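Local coordinates for acyl-homoserine-lactone synthase (Mesorhizobium sp. ORS 3359, PDB 6WNS), which makes acyl-homoserine lactone quorum-sensing signals, probably by transferring an acyl group from coenzyme A to the amine of S-adenosylmethionine and closing the lactone ring, at residues Y22-Y30 / W103-S111. Residues are numbered along the deposited sequence; the frame is centred on the assembly and turned at random.
Sequences YFRIRYDIY and WTRFFVMPS
The 22-30 segment of helix 16-31 crosses strand segment 103-108 almost at a right angle, 83°, with the axes 10.8 Å apart and Arg26 lying opposite Arg105. This is helix-on-sheet packing in the acetyltransferase-like (GNAT-type) fold of autoinducer synthases; the strand's other side, through Phe106 and Val108, meets helix 121-135. Arg105 shows how a cation can be shared between ring and acid: its steeply tilted guanidinium makes a cation-pi contact with one face of Tyr30, CZ 4.4 Å from the ring centroid, while Ile29 CG2 covers the opposite face. The bend at chi2 (-44°) brings the chain back across the ring, with NH1 above its centre. Both guanidiniums converge on Glu46, whose OE1 salt-bridges Arg26 NE and Arg105 NH1, 3.6 Å apart; Asp51 also pairs with Arg26 and Asp48 with Arg105. A leucine in place of Tyr30 would probably deprive the Arg105 guanidinium of its aromatic face, leaving its acids to hold it. Farther along, Phe107 takes Ile29 CD1 against CD2 at 3.6 Å, and Met109 SD rests on Ile25 CG2. The ring edge of Tyr22, at CE1, meets Phe107 CE1, and the Tyr22 hydroxyl accepts a bond from Arg26 NH1 and reaches, through one water, Arg105 O, 2.7 Å from that water's O.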
# COMPACT_ATOMS: atom_id res chain seq x y z
N TYR A 22 7.41 4.06 -12.26
CA TYR A 22 6.54 3.33 -11.33
C TYR A 22 5.59 2.41 -12.14
O TYR A 22 5.46 1.22 -11.79
CB TYR A 22 5.77 4.35 -10.47
CG TYR A 22 4.63 3.75 -9.71
CD1 TYR A 22 4.88 2.88 -8.65
CD2 TYR A 22 3.30 3.99 -10.04
CE1 TYR A 22 3.86 2.22 -7.99
CE2 TYR A 22 2.26 3.41 -9.31
CZ TYR A 22 2.53 2.57 -8.24
OH TYR A 22 1.50 1.99 -7.57
N PHE A 23 4.94 2.91 -13.19
CA PHE A 23 3.99 2.09 -13.99
C PHE A 23 4.74 0.99 -14.78
O PHE A 23 4.20 -0.11 -15.04
CB PHE A 23 3.12 2.96 -14.85
CG PHE A 23 2.05 3.60 -14.00
CD1 PHE A 23 2.06 4.96 -13.75
CD2 PHE A 23 1.03 2.84 -13.47
CE1 PHE A 23 1.08 5.56 -12.94
CE2 PHE A 23 0.05 3.43 -12.68
CZ PHE A 23 0.09 4.78 -12.39
N ARG A 24 5.99 1.22 -15.13
CA ARG A 24 6.85 0.20 -15.80
C ARG A 24 7.20 -0.87 -14.80
O ARG A 24 7.20 -2.06 -15.16
CB ARG A 24 8.10 0.87 -16.39
CG ARG A 24 7.78 1.84 -17.52
CD ARG A 24 8.92 2.10 -18.53
NE ARG A 24 8.98 3.44 -19.13
CZ ARG A 24 7.97 4.30 -19.39
NH1 ARG A 24 6.71 3.99 -19.10
NH2 ARG A 24 8.23 5.49 -19.93
N ILE A 25 7.56 -0.47 -13.57
CA ILE A 25 7.87 -1.39 -12.46
C ILE A 25 6.67 -2.30 -12.18
O ILE A 25 6.84 -3.53 -11.97
CB ILE A 25 8.34 -0.58 -11.25
CG1 ILE A 25 9.76 -0.06 -11.49
CG2 ILE A 25 8.27 -1.43 -10.02
CD1 ILE A 25 10.26 0.89 -10.41
N ARG A 26 5.47 -1.75 -12.17
CA ARG A 26 4.24 -2.58 -11.98
C ARG A 26 4.10 -3.63 -13.08
O ARG A 26 3.64 -4.79 -12.81
CB ARG A 26 3.06 -1.60 -11.90
CG ARG A 26 3.07 -1.00 -10.50
CD ARG A 26 1.97 -0.07 -10.22
NE ARG A 26 0.67 -0.68 -10.53
CZ ARG A 26 -0.46 0.01 -10.42
NH1 ARG A 26 -0.46 1.15 -9.77
NH2 ARG A 26 -1.57 -0.45 -10.94
N TYR A 27 4.52 -3.31 -14.29
CA TYR A 27 4.58 -4.32 -15.37
C TYR A 27 5.57 -5.42 -14.96
O TYR A 27 5.18 -6.59 -14.98
CB TYR A 27 4.96 -3.70 -16.70
CG TYR A 27 5.46 -4.70 -17.67
CD1 TYR A 27 4.54 -5.42 -18.41
CD2 TYR A 27 6.81 -5.00 -17.81
CE1 TYR A 27 4.94 -6.36 -19.32
CE2 TYR A 27 7.24 -5.95 -18.73
CZ TYR A 27 6.29 -6.65 -19.46
OH TYR A 27 6.59 -7.59 -20.40
N ASP A 28 6.75 -5.05 -14.49
CA ASP A 28 7.79 -6.06 -14.10
C ASP A 28 7.25 -6.96 -12.98
O ASP A 28 7.47 -8.19 -13.03
CB ASP A 28 9.08 -5.39 -13.69
CG ASP A 28 9.75 -4.59 -14.79
OD1 ASP A 28 9.62 -4.94 -15.95
OD2 ASP A 28 10.37 -3.57 -14.46
N ILE A 29 6.53 -6.41 -12.02
CA ILE A 29 6.12 -7.11 -10.79
C ILE A 29 4.86 -7.90 -11.04
O ILE A 29 4.80 -9.08 -10.63
CB ILE A 29 5.88 -6.10 -9.67
CG1 ILE A 29 7.18 -5.52 -9.14
CG2 ILE A 29 5.03 -6.71 -8.54
CD1 ILE A 29 6.92 -4.37 -8.20
N TYR A 30 3.84 -7.26 -11.61
CA TYR A 30 2.46 -7.81 -11.61
C TYR A 30 2.20 -8.56 -12.90
O TYR A 30 1.42 -9.55 -12.82
CB TYR A 30 1.40 -6.72 -11.37
CG TYR A 30 1.52 -6.12 -10.00
CD1 TYR A 30 2.22 -4.95 -9.80
CD2 TYR A 30 1.00 -6.78 -8.89
CE1 TYR A 30 2.35 -4.42 -8.53
CE2 TYR A 30 1.16 -6.28 -7.60
CZ TYR A 30 1.86 -5.10 -7.43
OH TYR A 30 2.00 -4.60 -6.17
N TRP A 103 -5.41 0.54 1.30
CA TRP A 103 -4.04 0.13 0.92
C TRP A 103 -4.09 -0.96 -0.15
O TRP A 103 -4.74 -2.02 0.10
CB TRP A 103 -3.32 -0.37 2.17
CG TRP A 103 -1.89 -0.74 2.05
CD1 TRP A 103 -0.98 -0.38 1.10
CD2 TRP A 103 -1.16 -1.49 3.04
NE1 TRP A 103 0.27 -0.87 1.44
CE2 TRP A 103 0.19 -1.53 2.62
CE3 TRP A 103 -1.50 -2.06 4.28
CZ2 TRP A 103 1.16 -2.20 3.35
CZ3 TRP A 103 -0.55 -2.73 5.00
CH2 TRP A 103 0.77 -2.79 4.54
N THR A 104 -3.42 -0.71 -1.28
CA THR A 104 -3.18 -1.75 -2.31
C THR A 104 -1.71 -1.64 -2.74
O THR A 104 -1.05 -0.60 -2.49
CB THR A 104 -4.19 -1.58 -3.45
OG1 THR A 104 -4.22 -0.21 -3.88
CG2 THR A 104 -5.60 -1.99 -3.07
N ARG A 105 -1.25 -2.63 -3.49
CA ARG A 105 0.02 -2.54 -4.25
C ARG A 105 1.20 -2.25 -3.33
O ARG A 105 1.98 -1.38 -3.62
CB ARG A 105 -0.20 -1.55 -5.39
CG ARG A 105 -1.38 -1.98 -6.26
CD ARG A 105 -1.53 -3.45 -6.67
NE ARG A 105 -2.51 -3.56 -7.76
CZ ARG A 105 -2.18 -3.49 -9.04
NH1 ARG A 105 -0.92 -3.67 -9.40
NH2 ARG A 105 -3.12 -3.53 -9.97
N PHE A 106 1.32 -2.99 -2.23
CA PHE A 106 2.54 -2.96 -1.41
C PHE A 106 3.61 -3.75 -2.14
O PHE A 106 3.32 -4.88 -2.55
CB PHE A 106 2.32 -3.59 -0.05
CG PHE A 106 3.59 -3.78 0.73
CD1 PHE A 106 4.17 -2.71 1.41
CD2 PHE A 106 4.21 -5.02 0.77
CE1 PHE A 106 5.31 -2.92 2.18
CE2 PHE A 106 5.37 -5.21 1.51
CZ PHE A 106 5.90 -4.16 2.23
N PHE A 107 4.75 -3.15 -2.42
CA PHE A 107 5.88 -3.93 -2.95
C PHE A 107 7.20 -3.38 -2.42
O PHE A 107 7.34 -2.16 -2.14
CB PHE A 107 5.87 -3.88 -4.48
CG PHE A 107 6.14 -2.50 -5.00
CD1 PHE A 107 5.17 -1.51 -4.96
CD2 PHE A 107 7.41 -2.15 -5.44
CE1 PHE A 107 5.44 -0.23 -5.40
CE2 PHE A 107 7.66 -0.88 -5.94
CZ PHE A 107 6.68 0.07 -5.93
N VAL A 108 8.16 -4.28 -2.39
CA VAL A 108 9.58 -4.01 -2.16
C VAL A 108 10.36 -4.65 -3.30
O VAL A 108 10.19 -5.91 -3.63
CB VAL A 108 10.01 -4.59 -0.80
CG1 VAL A 108 11.44 -4.23 -0.47
CG2 VAL A 108 9.05 -4.15 0.31
N MET A 109 11.24 -3.86 -3.87
CA MET A 109 12.06 -4.34 -4.99
C MET A 109 13.06 -5.33 -4.40
O MET A 109 13.36 -5.30 -3.21
CB MET A 109 12.72 -3.18 -5.75
CG MET A 109 11.71 -2.20 -6.25
SD MET A 109 10.66 -2.98 -7.53
CE MET A 109 11.84 -3.16 -8.87
N PRO A 110 13.44 -6.36 -5.19
CA PRO A 110 14.54 -7.23 -4.80
C PRO A 110 15.80 -6.43 -4.38
O PRO A 110 16.32 -6.73 -3.30
CB PRO A 110 14.73 -8.15 -6.03
CG PRO A 110 13.88 -7.57 -7.15
CD PRO A 110 12.82 -6.73 -6.47
N SER A 111 16.25 -5.45 -5.21
CA SER A 111 17.45 -4.57 -4.97
C SER A 111 17.17 -3.11 -5.37
O SER A 111 16.05 -2.86 -5.86
CB SER A 111 18.70 -5.07 -5.69
OG SER A 111 19.21 -6.23 -5.06
O HOH W 1 2.16 0.82 -5.21
O HOH W 2 1.26 -5.76 -4.15